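Local structure of SxtG (6U1R) at residues Gln189-Phe192 with Asn193-Phe196; Gln229-His232 with Val233-Ser236; Ser30-Glu33 with Trp34-Leu37; Ile239-Leu242 with Gln243-Glu247. The protein is an amidinotransferase of the saxitoxin biosynthetic pathway, probably transferring an amidino group to an amine through a covalent enzyme-bound intermediate. One frame throughout, in Å; residues are numbered along the deposited sequence. Where two conformers were deposited one is given.

Contact 1: Gln189-Phe192 with Asn193-Phe196; sequences QYDF and NFQF
Asp191 and Phe194 close a type I beta turn, their CA atoms 5.3 Å apart, with Phe192 and Asn193 at its corners. The turn's own bond, from Phe194 N to Asp191 O at 3.2 Å, is bent, and the donor lies well above the carbonyl plane. A second bond comes from the side chain: Asn193 N donates to Asp191 OD1 at 2.9 Å, meeting the oxygen from above the carboxylate plane. The torsion responsible puts Asp191 CG opposite its own N (chi1 179°), which swings the carboxylate forward across the turn. The other oxygen, OD2, comes to the edge of the Phe194 ring, close to its plane, with 4.1 Å from Asp191 OD2 to Phe194 CB. Phe192 and Asn193 themselves lie at the surface. Water 1 bridges two carbonyls of the turn, donating to Phe194 O at 2.6 Å and, over a longer 3.3 Å, to Phe192 O. Phe194 sends its ring inward, where it packs edge-to-face with Trp59 and meets His232 with the planes about perpendicular. At the start of the turn, the backbone of Asp191 is hydrogen-bonded to Val206, tying this excursion to the chain that returns beside it. The Asp191 side chain bonded to the N two residues ahead makes an Asx turn, here superposed on a type I beta turn within the long loop between strands 176-179 and 219-222.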
loop_
_atom_site.group_PDB
_atom_site.type_symbol
_atom_site.label_atom_id
_atom_site.label_comp_id
_atom_site.label_asym_id
_atom_site.label_seq_id
_atom_site.Cartn_x
_atom_site.Cartn_y
_atom_site.Cartn_z
ATOM N N GLN A 189 -15.285 -9.847 2.138
ATOM C CA GLN A 189 -14.874 -9.439 0.796
ATOM C C GLN A 189 -15.355 -10.406 -0.285
ATOM O O GLN A 189 -15.234 -10.097 -1.473
ATOM C CB GLN A 189 -13.340 -9.294 0.765
ATOM C CG GLN A 189 -12.748 -8.780 -0.571
ATOM C CD GLN A 189 -13.249 -7.402 -0.973
ATOM O OE1 GLN A 189 -13.830 -6.679 -0.172
ATOM N NE2 GLN A 189 -13.019 -7.034 -2.245
ATOM N N TYR A 190 -15.946 -11.550 0.089
ATOM C CA TYR A 190 -16.318 -12.577 -0.870
ATOM C C TYR A 190 -17.767 -13.000 -0.644
ATOM O O TYR A 190 -18.218 -13.110 0.498
ATOM C CB TYR A 190 -15.386 -13.800 -0.754
ATOM C CG TYR A 190 -13.923 -13.441 -0.636
ATOM C CD1 TYR A 190 -13.203 -13.022 -1.741
ATOM C CD2 TYR A 190 -13.270 -13.512 0.588
ATOM C CE1 TYR A 190 -11.842 -12.676 -1.632
ATOM C CE2 TYR A 190 -11.931 -13.178 0.715
ATOM C CZ TYR A 190 -11.219 -12.760 -0.403
ATOM O OH TYR A 190 -9.890 -12.424 -0.245
ATOM N N ASP A 191 -18.475 -13.248 -1.742
ATOM C CA ASP A 191 -19.875 -13.683 -1.723
ATOM C C ASP A 191 -19.889 -15.203 -1.658
ATOM O O ASP A 191 -19.719 -15.883 -2.670
ATOM C CB ASP A 191 -20.605 -13.164 -2.956
ATOM C CG ASP A 191 -22.061 -13.602 -3.014
ATOM O OD1 ASP A 191 -22.510 -14.338 -2.118
ATOM O OD2 ASP A 191 -22.736 -13.217 -3.992
ATOM N N PHE A 192 -20.092 -15.752 -0.467
ATOM C CA PHE A 192 -20.066 -17.207 -0.360
ATOM C C PHE A 192 -21.354 -17.862 -0.840
ATOM O O PHE A 192 -21.427 -19.092 -0.864
ATOM C CB PHE A 192 -19.742 -17.616 1.079
ATOM C CG PHE A 192 -18.302 -17.385 1.447
ATOM C CD1 PHE A 192 -17.333 -18.320 1.109
ATOM C CD2 PHE A 192 -17.906 -16.216 2.082
ATOM C CE1 PHE A 192 -15.997 -18.109 1.428
ATOM C CE2 PHE A 192 -16.569 -15.997 2.412
ATOM C CZ PHE A 192 -15.614 -16.944 2.086
ATOM N N ASN A 193 -22.348 -17.084 -1.263
ATOM C CA ASN A 193 -23.527 -17.627 -1.922
ATOM C C ASN A 193 -23.472 -17.451 -3.437
ATOM O O ASN A 193 -24.492 -17.608 -4.110
ATOM C CB ASN A 193 -24.789 -16.980 -1.355
ATOM C CG ASN A 193 -24.917 -17.189 0.145
ATOM O OD1 ASN A 193 -24.599 -18.259 0.658
ATOM N ND2 ASN A 193 -25.355 -16.155 0.855
ATOM N N PHE A 194 -22.295 -17.155 -3.990
ATOM C CA PHE A 194 -22.216 -16.782 -5.395
ATOM C C PHE A 194 -22.625 -17.942 -6.299
ATOM O O PHE A 194 -22.305 -19.102 -6.031
ATOM C CB PHE A 194 -20.800 -16.326 -5.763
ATOM C CG PHE A 194 -20.665 -15.917 -7.203
ATOM C CD1 PHE A 194 -21.024 -14.640 -7.602
ATOM C CD2 PHE A 194 -20.205 -16.813 -8.163
ATOM C CE1 PHE A 194 -20.913 -14.251 -8.930
ATOM C CE2 PHE A 194 -20.092 -16.430 -9.493
ATOM C CZ PHE A 194 -20.455 -15.156 -9.879
ATOM N N GLN A 195 -23.333 -17.608 -7.378
ATOM C CA GLN A 195 -23.585 -18.507 -8.496
ATOM C C GLN A 195 -23.489 -17.697 -9.782
ATOM O O GLN A 195 -23.865 -16.521 -9.815
ATOM C CB GLN A 195 -24.981 -19.175 -8.423
ATOM C CG GLN A 195 -25.245 -19.965 -7.163
ATOM C CD GLN A 195 -24.368 -21.198 -7.021
ATOM O OE1 GLN A 195 -23.721 -21.642 -7.973
ATOM N NE2 GLN A 195 -24.347 -21.761 -5.824
ATOM N N PHE A 196 -22.993 -18.323 -10.846
ATOM C CA PHE A 196 -22.925 -17.621 -12.120
ATOM C C PHE A 196 -24.313 -17.093 -12.483
ATOM O O PHE A 196 -25.314 -17.778 -12.238
ATOM C CB PHE A 196 -22.420 -18.543 -13.231
ATOM C CG PHE A 196 -20.958 -18.917 -13.117
ATOM C CD1 PHE A 196 -19.961 -17.952 -13.116
ATOM C CD2 PHE A 196 -20.586 -20.249 -13.056
ATOM C CE1 PHE A 196 -18.613 -18.320 -13.022
ATOM C CE2 PHE A 196 -19.251 -20.617 -12.978
ATOM C CZ PHE A 196 -18.263 -19.648 -12.959
HETATM O O HOH W 1 -21.271 -20.263 -3.914
#

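Contact 2: Gln229-His232 with Val233-Ser236; sequences QKSH and VTNS
Ser231 OG reaches over the chain and takes two backbone N-H groups, forming an ST turn with Val233 N and adding Thr234 N, in the connection that leads from strand 225-229 to helix 236-245. The first bond, Val233 N to Ser231 OG, is nearly straight at 3.1 Å; the second, Thr234 N to the same oxygen at 3.2 Å, is more bent. With chi1 at 72° the hydroxyl sits between the backbone N and carbonyl of its own residue, facing the amides that follow. Ser231 N answers by donating to Thr234 O at 3.1 Å, in the carbonyl plane and on a lone pair. Water 2 donates to that same Thr234 O and to Ser231 O, bridging the two carbonyls. In the next shell, Asp218 OD2 is hydrogen-bonded to both Ser231 OG and Thr234 OG1, so one carboxylate oxygen helps position both hydroxyls. Thr234 OG1 also bonds Asp215 N, and Val233 packs against the Asp215 side chain, a predicted active-site residue; the loop thus backs the probable catalytic pocket. Asn235 follows as the N-cap of helix 236-245, its OD1 bonded to Gly238 N, while its ND2 is held by the carbonyls of Thr208 and Glu211. Towards the surface Lys230 NZ makes a weak bond to Ser236 OG. Thr234 CG2 lies 3.6 Å from Gln229 O, a buried carbonyl oxygen that has no polar partner.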
loop_
_atom_site.group_PDB
_atom_site.type_symbol
_atom_site.label_atom_id
_atom_site.label_comp_id
_atom_site.label_asym_id
_atom_site.label_seq_id
_atom_site.Cartn_x
_atom_site.Cartn_y
_atom_site.Cartn_z
ATOM N N GLN A 229 -12.165 -3.271 -16.195
ATOM C CA GLN A 229 -13.403 -4.014 -16.003
ATOM C C GLN A 229 -13.510 -4.442 -14.546
ATOM O O GLN A 229 -12.502 -4.657 -13.875
ATOM C CB GLN A 229 -13.457 -5.270 -16.895
ATOM C CG GLN A 229 -12.292 -6.226 -16.607
ATOM C CD GLN A 229 -12.362 -7.553 -17.340
ATOM O OE1 GLN A 229 -13.125 -7.719 -18.299
ATOM N NE2 GLN A 229 -11.548 -8.519 -16.889
ATOM N N LYS A 230 -14.747 -4.584 -14.072
ATOM C CA LYS A 230 -15.009 -5.399 -12.890
ATOM C C LYS A 230 -14.765 -6.874 -13.217
ATOM O O LYS A 230 -14.893 -7.299 -14.363
ATOM C CB LYS A 230 -16.452 -5.190 -12.417
ATOM C CG LYS A 230 -16.745 -3.765 -11.892
ATOM C CD LYS A 230 -18.185 -3.615 -11.378
ATOM C CE LYS A 230 -18.312 -4.152 -9.962
ATOM N NZ LYS A 230 -19.697 -4.008 -9.468
ATOM N N SER A 231 -14.390 -7.656 -12.209
ATOM C CA SER A 231 -14.048 -9.064 -12.416
ATOM C C SER A 231 -14.194 -9.800 -11.095
ATOM O O SER A 231 -14.660 -9.237 -10.106
ATOM C CB SER A 231 -12.620 -9.217 -12.949
ATOM O OG SER A 231 -11.718 -8.915 -11.917
ATOM N N HIS A 232 -13.779 -11.071 -11.072
ATOM C CA HIS A 232 -13.785 -11.792 -9.804
ATOM C C HIS A 232 -12.772 -11.270 -8.793
ATOM O O HIS A 232 -12.833 -11.711 -7.645
ATOM C CB HIS A 232 -13.571 -13.274 -10.046
ATOM C CG HIS A 232 -14.766 -13.932 -10.660
ATOM N ND1 HIS A 232 -15.992 -13.961 -10.032
ATOM C CD2 HIS A 232 -14.942 -14.540 -11.856
ATOM C CE1 HIS A 232 -16.865 -14.586 -10.800
ATOM N NE2 HIS A 232 -16.254 -14.952 -11.914
ATOM N N VAL A 233 -11.877 -10.345 -9.153
ATOM C CA VAL A 233 -10.952 -9.767 -8.186
ATOM C C VAL A 233 -11.013 -8.241 -8.105
ATOM O O VAL A 233 -10.512 -7.682 -7.119
ATOM C CB VAL A 233 -9.496 -10.219 -8.453
ATOM C CG1 VAL A 233 -9.382 -11.731 -8.340
ATOM C CG2 VAL A 233 -9.014 -9.729 -9.814
ATOM N N THR A 234 -11.614 -7.545 -9.069
ATOM C CA THR A 234 -11.629 -6.083 -9.105
ATOM C C THR A 234 -13.064 -5.608 -8.887
ATOM O O THR A 234 -13.948 -5.959 -9.670
ATOM C CB THR A 234 -11.079 -5.567 -10.440
ATOM O OG1 THR A 234 -9.680 -5.884 -10.538
ATOM C CG2 THR A 234 -11.234 -4.056 -10.549
ATOM N N ASN A 235 -13.296 -4.840 -7.821
ATOM C CA ASN A 235 -14.623 -4.331 -7.507
ATOM C C ASN A 235 -14.712 -2.827 -7.740
ATOM O O ASN A 235 -13.766 -2.171 -8.185
ATOM C CB ASN A 235 -15.031 -4.704 -6.068
ATOM C CG ASN A 235 -14.146 -4.081 -5.000
ATOM O OD1 ASN A 235 -13.193 -3.351 -5.285
ATOM N ND2 ASN A 235 -14.453 -4.386 -3.748
ATOM N N SER A 236 -15.906 -2.281 -7.498
ATOM C CA SER A 236 -16.129 -0.866 -7.785
ATOM C C SER A 236 -15.277 0.018 -6.883
ATOM O O SER A 236 -14.781 1.060 -7.324
ATOM C CB SER A 236 -17.622 -0.514 -7.643
ATOM O OG SER A 236 -18.403 -1.105 -8.679
HETATM O O HOH W 2 -16.421 -7.250 -9.438
#

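Contact 3: Ser30-Glu33 with Trp34-Leu37; sequences SYNE and WDAL
Asn32 makes an Asx turn with Trp34 and also stacks on the indole of that residue, in the buried loop that leads into strand 37-42. Its OD1 is gripped by two backbone donors. Asp35 N approaches at 2.9 Å in the carbonyl plane, and Trp34 N at 3.1 Å is tilted modestly from it; both bonds are close to straight. The amide's other end is occupied as well: Asn32 ND2 donates to Asp35 OD2 at 3.0 Å, leaving in the plane of the amide but meeting the carboxylate from high above its own plane. The two flat groups are nearly perpendicular. Together these bonds fix the rotation of the amide and hold it flat over the tryptophan, with the planes only 6° apart. Asn32 CG rests over the indole at 3.5 Å from Trp34 CE2, and OD1 lies above the same face, displaced toward its rim. Asn32 CB completes the cover as a CH-pi contact, 3.6 Å from the centroid of the six-membered Trp34 ring and almost on its normal. At chi1 58° Trp34 CG lies between its own N and carbonyl carbon, and the indole comes to lie against the Asn32 amide. Water 3 extends the network, donating to Asp35 OD2 and accepting from Tyr31 N. Glu33 turns away to Arg221 N and His367 NE2. Around the loop, Tyr382 meets Trp34 edge-to-face, strand 219-222 is touched by Glu33 and Trp34, and strand 370-375 packs against Ser30 and Leu37, with Arg375 NH1 bonded to Asp35 O.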
loop_
_atom_site.group_PDB
_atom_site.type_symbol
_atom_site.label_atom_id
_atom_site.label_comp_id
_atom_site.label_asym_id
_atom_site.label_seq_id
_atom_site.Cartn_x
_atom_site.Cartn_y
_atom_site.Cartn_z
ATOM N N SER A 30 6.383 4.718 -18.714
ATOM C CA SER A 30 5.504 3.974 -19.625
ATOM C C SER A 30 4.083 4.500 -19.494
ATOM O O SER A 30 3.516 4.462 -18.406
ATOM C CB SER A 30 5.519 2.466 -19.366
ATOM O OG SER A 30 4.719 1.830 -20.371
ATOM N N TYR A 31 3.514 4.963 -20.607
ATOM C CA TYR A 31 2.214 5.615 -20.624
ATOM C C TYR A 31 1.145 4.843 -21.389
ATOM O O TYR A 31 -0.020 5.243 -21.343
ATOM C CB TYR A 31 2.350 7.016 -21.233
ATOM C CG TYR A 31 3.111 7.988 -20.368
ATOM C CD1 TYR A 31 2.496 8.615 -19.296
ATOM C CD2 TYR A 31 4.449 8.296 -20.634
ATOM C CE1 TYR A 31 3.182 9.539 -18.515
ATOM C CE2 TYR A 31 5.141 9.204 -19.844
ATOM C CZ TYR A 31 4.499 9.819 -18.798
ATOM O OH TYR A 31 5.161 10.729 -18.015
ATOM N N ASN A 32 1.499 3.759 -22.072
ATOM C CA ASN A 32 0.559 3.028 -22.917
ATOM C C ASN A 32 1.182 1.675 -23.245
ATOM O O ASN A 32 2.287 1.364 -22.800
ATOM C CB ASN A 32 0.244 3.848 -24.170
ATOM C CG ASN A 32 1.495 4.259 -24.872
ATOM O OD1 ASN A 32 2.268 3.404 -25.300
ATOM N ND2 ASN A 32 1.759 5.572 -24.933
ATOM N N GLU A 33 0.486 0.879 -24.051
ATOM C CA GLU A 33 0.912 -0.497 -24.312
ATOM C C GLU A 33 1.847 -0.639 -25.517
ATOM O O GLU A 33 2.277 -1.758 -25.804
ATOM C CB GLU A 33 -0.314 -1.405 -24.523
ATOM C CG GLU A 33 -1.389 -1.318 -23.415
ATOM C CD GLU A 33 -0.966 -1.914 -22.064
ATOM O OE1 GLU A 33 -0.005 -2.711 -22.020
ATOM O OE2 GLU A 33 -1.600 -1.549 -21.036
ATOM N N TRP A 34 2.191 0.450 -26.216
ATOM C CA TRP A 34 2.783 0.329 -27.549
ATOM C C TRP A 34 4.026 1.178 -27.804
ATOM O O TRP A 34 4.695 0.924 -28.812
ATOM C CB TRP A 34 1.756 0.694 -28.631
ATOM C CG TRP A 34 1.213 2.077 -28.462
ATOM C CD1 TRP A 34 1.834 3.252 -28.803
ATOM C CD2 TRP A 34 -0.055 2.442 -27.895
ATOM N NE1 TRP A 34 1.035 4.317 -28.482
ATOM C CE2 TRP A 34 -0.133 3.853 -27.931
ATOM C CE3 TRP A 34 -1.136 1.718 -27.375
ATOM C CZ2 TRP A 34 -1.240 4.547 -27.457
ATOM C CZ3 TRP A 34 -2.231 2.415 -26.895
ATOM C CH2 TRP A 34 -2.284 3.808 -26.961
ATOM N N ASP A 35 4.318 2.203 -27.007
ATOM C CA ASP A 35 5.510 2.999 -27.286
ATOM C C ASP A 35 6.751 2.100 -27.249
ATOM O O ASP A 35 6.780 1.049 -26.589
ATOM C CB ASP A 35 5.657 4.162 -26.287
ATOM C CG ASP A 35 4.759 5.358 -26.589
ATOM O OD1 ASP A 35 4.272 5.535 -27.734
ATOM O OD2 ASP A 35 4.561 6.170 -25.655
ATOM N N ALA A 36 7.786 2.520 -27.977
ATOM C CA ALA A 36 8.976 1.699 -28.196
ATOM C C ALA A 36 9.555 1.150 -26.892
ATOM O O ALA A 36 9.985 1.911 -26.020
ATOM C CB ALA A 36 10.030 2.531 -28.940
ATOM N N LEU A 37 9.592 -0.177 -26.777
ATOM C CA LEU A 37 9.893 -0.842 -25.508
ATOM C C LEU A 37 11.397 -0.851 -25.261
ATOM O O LEU A 37 12.161 -1.363 -26.088
ATOM C CB LEU A 37 9.339 -2.263 -25.522
ATOM C CG LEU A 37 9.451 -3.091 -24.233
ATOM C CD1 LEU A 37 8.783 -2.381 -23.077
ATOM C CD2 LEU A 37 8.852 -4.479 -24.447
HETATM O O HOH W 3 5.341 5.558 -22.951
#

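Contact 4: Ile239-Leu242 with Gln243-Glu247; sequences IEWL and QRHLE
Trp241 and His245, one turn apart on helix 236-245, lie side by side with their rings inclined by 12°. The planes are slid so far that they barely overlap: Trp241 CH2 sits over one face of the imidazole, toward its rim, 3.7 Å from His245 CG. In return His245 CB covers one face of the six-membered Trp241 ring as a CH-pi contact, 4.0 Å from its centroid. Chi1 of -174° and -172° turns both CG atoms to the side facing away from the backbone N, and the two side chains leave the helix in the same direction. Trp241 NE1 donates to Trp177 O of the second subunit, and His245 NE2 is bonded to Glu145 OE2. The Arg244 guanidinium has water 4 at its edge, in plane, 2.8 Å from NH2. In the conformer given, Glu240 OE2 makes a long salt bridge to Arg244 NH2; it lies well out of the guanidinium plane, so charge alone links them. Firmer are the bonds from Arg244 NH1 to Phe171 O and Ala175 O of the second subunit. Toward strand 139-142, Leu242 CD1 meets Leu246 CD1 at 3.8 Å. Backbone bonds run from i+4 to i, the last from Leu246 N to Leu242 O at 3.0 Å as the helix ends. Chemically the helix is two-sided: leucines seal it to the sheet, while Trp241 NE1 and Arg244 NH1 donate to carbonyls of the second subunit.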
loop_
_atom_site.group_PDB
_atom_site.type_symbol
_atom_site.label_atom_id
_atom_site.label_comp_id
_atom_site.label_asym_id
_atom_site.label_seq_id
_atom_site.Cartn_x
_atom_site.Cartn_y
_atom_site.Cartn_z
ATOM N N ILE A 239 -11.780 0.207 -8.392
ATOM C CA ILE A 239 -11.757 1.107 -9.545
ATOM C C ILE A 239 -11.829 2.550 -9.080
ATOM O O ILE A 239 -11.100 3.420 -9.584
ATOM C CB ILE A 239 -12.919 0.767 -10.499
ATOM C CG1 ILE A 239 -12.711 -0.589 -11.151
ATOM C CG2 ILE A 239 -13.103 1.836 -11.563
ATOM C CD1 ILE A 239 -13.943 -1.141 -11.800
ATOM N N GLU A 240 -12.728 2.825 -8.117
ATOM C CA GLU A 240 -12.875 4.173 -7.566
ATOM C C GLU A 240 -11.579 4.646 -6.922
ATOM O O GLU A 240 -11.192 5.823 -7.047
ATOM C CB GLU A 240 -14.019 4.210 -6.536
ATOM C CG GLU A 240 -14.387 5.624 -6.059
ATOM C CD GLU A 240 -15.389 5.677 -4.899
ATOM O OE1 GLU A 240 -15.738 4.625 -4.309
ATOM O OE2 GLU A 240 -15.825 6.800 -4.569
ATOM N N TRP A 241 -10.878 3.733 -6.236
ATOM C CA TRP A 241 -9.599 4.080 -5.636
ATOM C C TRP A 241 -8.599 4.487 -6.710
ATOM O O TRP A 241 -7.900 5.506 -6.576
ATOM C CB TRP A 241 -9.035 2.918 -4.795
ATOM C CG TRP A 241 -7.799 3.366 -4.089
ATOM C CD1 TRP A 241 -7.724 3.891 -2.822
ATOM C CD2 TRP A 241 -6.458 3.399 -4.619
ATOM N NE1 TRP A 241 -6.421 4.257 -2.540
ATOM C CE2 TRP A 241 -5.628 3.964 -3.624
ATOM C CE3 TRP A 241 -5.883 3.004 -5.840
ATOM C CZ2 TRP A 241 -4.248 4.140 -3.813
ATOM C CZ3 TRP A 241 -4.519 3.188 -6.026
ATOM C CH2 TRP A 241 -3.717 3.751 -5.015
ATOM N N LEU A 242 -8.512 3.711 -7.792
ATOM C CA LEU A 242 -7.528 4.040 -8.824
ATOM C C LEU A 242 -7.897 5.332 -9.536
ATOM O O LEU A 242 -7.017 6.136 -9.867
ATOM C CB LEU A 242 -7.397 2.903 -9.824
ATOM C CG LEU A 242 -6.315 3.067 -10.902
ATOM C CD1 LEU A 242 -4.934 3.138 -10.256
ATOM C CD2 LEU A 242 -6.409 1.921 -11.896
ATOM N N GLN A 243 -9.190 5.560 -9.786
ATOM C CA GLN A 243 -9.574 6.816 -10.425
ATOM C C GLN A 243 -9.224 8.004 -9.540
ATOM O O GLN A 243 -8.737 9.024 -10.043
ATOM C CB GLN A 243 -11.064 6.827 -10.782
ATOM C CG GLN A 243 -11.553 8.148 -11.451
ATOM C CD GLN A 243 -10.876 8.468 -12.795
ATOM O OE1 GLN A 243 -11.431 8.174 -13.872
ATOM N NE2 GLN A 243 -9.691 9.107 -12.738
ATOM N N ARG A 244 -9.418 7.890 -8.226
ATOM C CA ARG A 244 -9.064 9.018 -7.370
ATOM C C ARG A 244 -7.557 9.222 -7.327
ATOM O O ARG A 244 -7.077 10.360 -7.363
ATOM C CB ARG A 244 -9.587 8.836 -5.954
ATOM C CG ARG A 244 -9.138 10.032 -5.073
ATOM C CD ARG A 244 -10.015 10.286 -3.899
ATOM N NE ARG A 244 -11.429 10.320 -4.265
ATOM C CZ ARG A 244 -12.408 9.907 -3.471
ATOM N NH1 ARG A 244 -12.135 9.436 -2.257
ATOM N NH2 ARG A 244 -13.669 9.960 -3.897
ATOM N N HIS A 245 -6.794 8.133 -7.227
ATOM C CA HIS A 245 -5.342 8.253 -7.194
ATOM C C HIS A 245 -4.804 8.936 -8.446
ATOM O O HIS A 245 -3.830 9.710 -8.367
ATOM C CB HIS A 245 -4.718 6.868 -7.023
ATOM C CG HIS A 245 -3.242 6.906 -6.797
ATOM N ND1 HIS A 245 -2.682 7.359 -5.620
ATOM C CD2 HIS A 245 -2.210 6.563 -7.602
ATOM C CE1 HIS A 245 -1.364 7.282 -5.710
ATOM N NE2 HIS A 245 -1.052 6.796 -6.899
ATOM N N LEU A 246 -5.427 8.687 -9.600
ATOM C CA LEU A 246 -4.960 9.190 -10.889
ATOM C C LEU A 246 -5.786 10.366 -11.423
ATOM O O LEU A 246 -5.659 10.709 -12.602
ATOM C CB LEU A 246 -4.962 8.058 -11.920
ATOM C CG LEU A 246 -4.073 6.847 -11.626
ATOM C CD1 LEU A 246 -4.162 5.830 -12.763
ATOM C CD2 LEU A 246 -2.641 7.292 -11.349
ATOM N N GLU A 247 -6.606 11.010 -10.586
ATOM C CA GLU A 247 -7.634 11.922 -11.107
ATOM C C GLU A 247 -7.062 13.201 -11.719
ATOM O O GLU A 247 -7.748 13.839 -12.523
ATOM C CB GLU A 247 -8.622 12.321 -10.001
ATOM C CG GLU A 247 -7.994 13.157 -8.883
ATOM C CD GLU A 247 -8.952 13.445 -7.730
ATOM O OE1 GLU A 247 -10.116 12.985 -7.773
ATOM O OE2 GLU A 247 -8.522 14.111 -6.768
HETATM O O HOH W 4 -16.019 8.984 -2.757
#

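How the contacts relate
From the N terminus, contact 3 comes first, turning the chain into strand 37-42. Contact 1 follows far along the sequence, closing a turn in the loop between strands 176-179 and 219-222, with its centre about 37 Å from that of contact 3 and across the chain's centre. Contact 2 then bends the link from strand 225-229 to helix 236-245, and contact 4 lies along that helix. All four run in series; none nests or crosses. Contacts 1 and 2 touch where Phe194 CZ packs on His232 CE1 at 3.7 Å. Contacts 2 and 4 meet through Ile239, joining the loop near the predicted active site to the helix of the beta-alpha-beta unit and the subunit interface.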